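Local structure of beta-1,3-glucanosyltransferase (Rhizomucor miehei CAU432, 4WTP) at residues N57-L62 with L84-A89; T66-T71 with D260-S265. The protein is an enzyme of glycoside hydrolase family 17, folded as a single (beta/alpha)8 barrel with helices packed around a cylinder of parallel strands. One frame throughout, in Å; residues are numbered along the deposited sequence.

Contact 1 of 2, residues N57-L62 with L84-A89; sequences NDFNVL and LAATQA
Thr-87 OG1 is gripped twice, by the carbonyl oxygen of Ala-83 one turn back in its own helix and by ND2 of Asn-124, while the methyl CG2 on the same side chain turns to Phe-59 and also touches Val-69. With chi1 at 51° the hydroxyl sits between the backbone N and the carbonyl carbon, and Thr-87 CG2 lies anti to the carbonyl carbon, where it approaches Phe-59 CE2 to 3.7 Å. Phe-59 leaves helix 52-62 pointed at helix 79-90, and only CD2 and CE2 of its ring touch segment 84-89. Ala-86 CB lies 3.7 Å from Phe-59 CD2, beside the threonine methyl; both approach the ring obliquely. Only carbon atoms meet across the contact, no hydrogen bond spans it, and the nearest CA atoms, of Phe-59 and Thr-87, are 7.4 Å apart. Tyr-42 adds an edge-to-face ring contact to Phe-59, and Met-92 and Leu-90 also touch it. These two neighbouring outer helices of the barrel are therefore joined by one buried aromatic ring against two methyl groups: the apolar contact sets no bonding direction, while the threonine's polar end is satisfied within its own helix and by Asn-124.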
# COMPACT_ATOMS: atom_id res chain seq x y z
N ASN A 57 -1.36 -2.70 -19.41
CA ASN A 57 -1.85 -1.39 -19.78
C ASN A 57 -1.79 -0.40 -18.62
O ASN A 57 -1.22 0.69 -18.75
CB ASN A 57 -3.30 -1.48 -20.29
CG ASN A 57 -3.43 -2.30 -21.56
OD1 ASN A 57 -2.50 -2.38 -22.37
ND2 ASN A 57 -4.60 -2.91 -21.75
N ASP A 58 -2.37 -0.80 -17.51
CA ASP A 58 -2.36 0.01 -16.30
C ASP A 58 -0.95 0.31 -15.81
O ASP A 58 -0.62 1.43 -15.47
CB ASP A 58 -3.11 -0.71 -15.20
CG ASP A 58 -4.60 -0.71 -15.41
OD1 ASP A 58 -5.08 0.00 -16.34
OD2 ASP A 58 -5.30 -1.38 -14.63
N PHE A 59 -0.09 -0.70 -15.81
CA PHE A 59 1.27 -0.51 -15.32
C PHE A 59 2.11 0.36 -16.22
O PHE A 59 2.94 1.12 -15.74
CB PHE A 59 1.94 -1.84 -15.04
CG PHE A 59 1.30 -2.62 -13.95
CD1 PHE A 59 0.27 -2.07 -13.18
CD2 PHE A 59 1.71 -3.93 -13.69
CE1 PHE A 59 -0.33 -2.81 -12.18
CE2 PHE A 59 1.11 -4.67 -12.68
CZ PHE A 59 0.09 -4.12 -11.92
N ASN A 60 1.89 0.26 -17.55
CA ASN A 60 2.57 1.17 -18.46
C ASN A 60 2.16 2.60 -18.24
O ASN A 60 2.97 3.51 -18.41
CB ASN A 60 2.37 0.73 -19.94
CG ASN A 60 3.43 -0.25 -20.40
OD1 ASN A 60 4.56 -0.23 -19.91
ND2 ASN A 60 3.06 -1.12 -21.33
N VAL A 61 0.89 2.81 -17.87
CA VAL A 61 0.44 4.17 -17.54
C VAL A 61 1.21 4.73 -16.34
O VAL A 61 1.50 5.91 -16.26
CB VAL A 61 -1.10 4.25 -17.35
CG1 VAL A 61 -1.51 5.53 -16.63
CG2 VAL A 61 -1.81 4.10 -18.70
N LEU A 62 1.54 3.82 -15.41
CA LEU A 62 2.27 4.19 -14.18
C LEU A 62 3.80 4.25 -14.36
O LEU A 62 4.50 4.97 -13.63
CB LEU A 62 1.96 3.21 -13.04
CG LEU A 62 0.50 3.14 -12.63
CD1 LEU A 62 0.33 2.08 -11.54
CD2 LEU A 62 -0.06 4.47 -12.14
N LEU A 84 2.47 -10.34 -10.88
CA LEU A 84 3.85 -10.83 -11.03
C LEU A 84 4.24 -10.90 -12.52
O LEU A 84 5.31 -10.45 -12.91
CB LEU A 84 4.03 -12.20 -10.32
CG LEU A 84 4.13 -12.12 -8.79
CD1 LEU A 84 3.82 -13.46 -8.13
CD2 LEU A 84 5.52 -11.62 -8.39
N ALA A 85 3.35 -11.43 -13.34
CA ALA A 85 3.63 -11.53 -14.78
C ALA A 85 3.69 -10.16 -15.48
O ALA A 85 4.61 -9.88 -16.26
CB ALA A 85 2.64 -12.46 -15.45
N ALA A 86 2.76 -9.27 -15.12
CA ALA A 86 2.73 -7.93 -15.72
C ALA A 86 3.96 -7.11 -15.33
O ALA A 86 4.62 -6.54 -16.20
CB ALA A 86 1.44 -7.23 -15.33
N THR A 87 4.27 -7.08 -14.02
CA THR A 87 5.44 -6.35 -13.56
C THR A 87 6.73 -6.92 -14.20
O THR A 87 7.61 -6.19 -14.63
CB THR A 87 5.57 -6.29 -12.02
OG1 THR A 87 5.45 -7.61 -11.45
CG2 THR A 87 4.50 -5.35 -11.43
N GLN A 88 6.84 -8.26 -14.19
CA GLN A 88 8.07 -8.90 -14.71
C GLN A 88 8.27 -8.60 -16.20
O GLN A 88 9.38 -8.26 -16.62
CB GLN A 88 8.11 -10.39 -14.43
CG GLN A 88 8.40 -10.72 -12.95
CD GLN A 88 7.94 -12.10 -12.50
OE1 GLN A 88 7.76 -13.01 -13.32
NE2 GLN A 88 7.74 -12.28 -11.20
N ALA A 89 7.17 -8.63 -16.94
CA ALA A 89 7.18 -8.25 -18.36
C ALA A 89 7.67 -6.81 -18.59
O ALA A 89 8.32 -6.51 -19.60
CB ALA A 89 5.81 -8.46 -18.98

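Contact 2 of 2, residues T66-T71 with D260-S265; sequences TNRVRT and DLLYFS
Arg-70 lays the first carbons of its side chain against one methyl of Leu-262, inside the (beta/alpha)8 barrel typical of family 17. Strands 68-71 and 262-263 are not direct neighbours: strand 39-41 runs between them, and the two side chains meet across it, with 7.5 Å from Arg-70 CA to Leu-262 CA. Leu-262 CD1 is 3.8 Å from Arg-70 CB and sits equally close to CG, the two side chains crossing at about a right angle. Arg-70 CG is anti to the backbone N (chi1 177°), after which the chain bends at chi2, -84°, carrying the guanidinium round; NH2 then hydrogen-bonds to Asn-41 OD1. Leu-262 CD2, the other methyl, lies more loosely, 4.5 Å from Arg-68 CD. Arg-68 has its charge engaged elsewhere: NE forms a salt bridge with Asp-126, NH2 hydrogen-bonds to Tyr-38 O, and the arginine also makes a cation-pi contact with the Tyr-38 ring. Leucine thus packs on the aliphatic parts of two arginines whose polar ends are held by other residues. Where the guanidinium begins, Arg-70 NE makes a weak hydrogen bond of 3.1 Å to Thr-71 O, with an N-H...O angle of 128°.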
# COMPACT_ATOMS: atom_id res chain seq x y z
N THR A 66 6.89 5.54 -11.76
CA THR A 66 7.34 4.62 -10.72
C THR A 66 7.79 3.32 -11.38
O THR A 66 7.40 3.02 -12.52
CB THR A 66 6.18 4.30 -9.72
OG1 THR A 66 6.72 3.61 -8.61
CG2 THR A 66 5.10 3.43 -10.36
N ASN A 67 8.54 2.51 -10.66
CA ASN A 67 8.86 1.18 -11.14
C ASN A 67 8.31 0.09 -10.24
O ASN A 67 8.71 -1.07 -10.37
CB ASN A 67 10.38 0.96 -11.29
CG ASN A 67 10.71 -0.09 -12.31
OD1 ASN A 67 10.16 -0.06 -13.41
ND2 ASN A 67 11.57 -1.04 -11.95
N ARG A 68 7.34 0.42 -9.38
CA ARG A 68 6.92 -0.54 -8.34
C ARG A 68 5.45 -0.37 -8.00
O ARG A 68 4.97 0.76 -7.87
CB ARG A 68 7.77 -0.33 -7.09
CG ARG A 68 7.43 -1.23 -5.94
CD ARG A 68 8.35 -0.96 -4.76
NE ARG A 68 9.71 -1.47 -4.97
CZ ARG A 68 10.79 -0.71 -5.18
NH1 ARG A 68 11.98 -1.27 -5.29
NH2 ARG A 68 10.69 0.61 -5.33
N VAL A 69 4.73 -1.49 -7.86
CA VAL A 69 3.32 -1.47 -7.48
C VAL A 69 3.10 -2.36 -6.27
O VAL A 69 3.98 -3.13 -5.86
CB VAL A 69 2.36 -1.87 -8.63
CG1 VAL A 69 2.52 -0.95 -9.81
CG2 VAL A 69 2.64 -3.32 -9.03
N ARG A 70 1.92 -2.25 -5.67
CA ARG A 70 1.57 -3.08 -4.55
C ARG A 70 0.14 -3.57 -4.71
O ARG A 70 -0.75 -2.78 -5.01
CB ARG A 70 1.70 -2.32 -3.22
CG ARG A 70 1.27 -3.07 -1.95
CD ARG A 70 -0.24 -2.98 -1.69
NE ARG A 70 -0.62 -3.56 -0.41
CZ ARG A 70 -0.64 -2.88 0.74
NH1 ARG A 70 -1.01 -3.49 1.86
NH2 ARG A 70 -0.31 -1.59 0.77
N THR A 71 -0.05 -4.87 -4.50
CA THR A 71 -1.38 -5.50 -4.49
C THR A 71 -1.80 -5.85 -3.08
O THR A 71 -0.97 -6.07 -2.22
CB THR A 71 -1.40 -6.76 -5.40
OG1 THR A 71 -0.26 -7.58 -5.10
CG2 THR A 71 -1.33 -6.33 -6.85
N ASP A 260 10.66 5.04 2.55
CA ASP A 260 10.00 4.36 1.43
C ASP A 260 8.48 4.43 1.60
O ASP A 260 7.95 4.04 2.64
CB ASP A 260 10.45 2.88 1.32
CG ASP A 260 11.92 2.70 1.00
OD1 ASP A 260 12.57 3.64 0.50
OD2 ASP A 260 12.38 1.56 1.23
N LEU A 261 7.82 4.94 0.56
CA LEU A 261 6.39 5.18 0.57
C LEU A 261 5.67 4.52 -0.60
O LEU A 261 6.09 4.68 -1.76
CB LEU A 261 6.14 6.70 0.49
CG LEU A 261 4.73 7.15 0.08
CD1 LEU A 261 3.77 6.81 1.20
CD2 LEU A 261 4.72 8.64 -0.25
N LEU A 262 4.57 3.83 -0.31
CA LEU A 262 3.64 3.37 -1.35
C LEU A 262 2.45 4.33 -1.33
O LEU A 262 1.69 4.35 -0.33
CB LEU A 262 3.16 1.94 -1.05
CG LEU A 262 4.28 0.90 -0.99
CD1 LEU A 262 3.69 -0.45 -0.57
CD2 LEU A 262 5.05 0.83 -2.32
N TYR A 263 2.31 5.12 -2.38
CA TYR A 263 1.26 6.13 -2.40
C TYR A 263 -0.11 5.50 -2.70
O TYR A 263 -0.20 4.55 -3.47
CB TYR A 263 1.61 7.21 -3.43
CG TYR A 263 0.71 8.42 -3.28
CD1 TYR A 263 0.96 9.38 -2.29
CD2 TYR A 263 -0.44 8.55 -4.04
CE1 TYR A 263 0.10 10.44 -2.07
CE2 TYR A 263 -1.31 9.62 -3.83
CZ TYR A 263 -1.03 10.54 -2.85
OH TYR A 263 -1.91 11.57 -2.60
N PHE A 264 -1.16 6.03 -2.07
CA PHE A 264 -2.52 5.51 -2.27
C PHE A 264 -3.35 6.56 -3.01
O PHE A 264 -3.61 7.62 -2.44
CB PHE A 264 -3.17 5.21 -0.90
CG PHE A 264 -4.48 4.50 -1.01
CD1 PHE A 264 -5.68 5.22 -1.13
CD2 PHE A 264 -4.52 3.11 -1.08
CE1 PHE A 264 -6.90 4.56 -1.28
CE2 PHE A 264 -5.73 2.45 -1.23
CZ PHE A 264 -6.92 3.17 -1.34
N SER A 265 -3.79 6.30 -4.23
CA SER A 265 -3.60 5.03 -4.96
C SER A 265 -3.37 5.38 -6.43
O SER A 265 -3.37 6.55 -6.81
CB SER A 265 -4.87 4.16 -4.82
OG SER A 265 -6.00 4.80 -5.42

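From the N terminus the chain passes through 57-62, then 66-71, then 84-89, and reaches 260-265 only near its end, so the two contacts cross. Contact 1 closes a short loop of 21 residues that contains strand 68-71; contact 2 starts from that strand and closes a loop of 188 residues, bringing the last strand of the sheet round to the second. Their centres are about 13 Å apart, and Val-69 is the bridge: its CB points away from segment 260-265, and its CG2 meets Thr-87 CG2 at 3.7 Å. Contact 1 ties outer helices together, contact 2 two strands of the barrel wall; strand 68-71 faces contact 1 with Val-69 and contact 2 with Arg-68 and Arg-70.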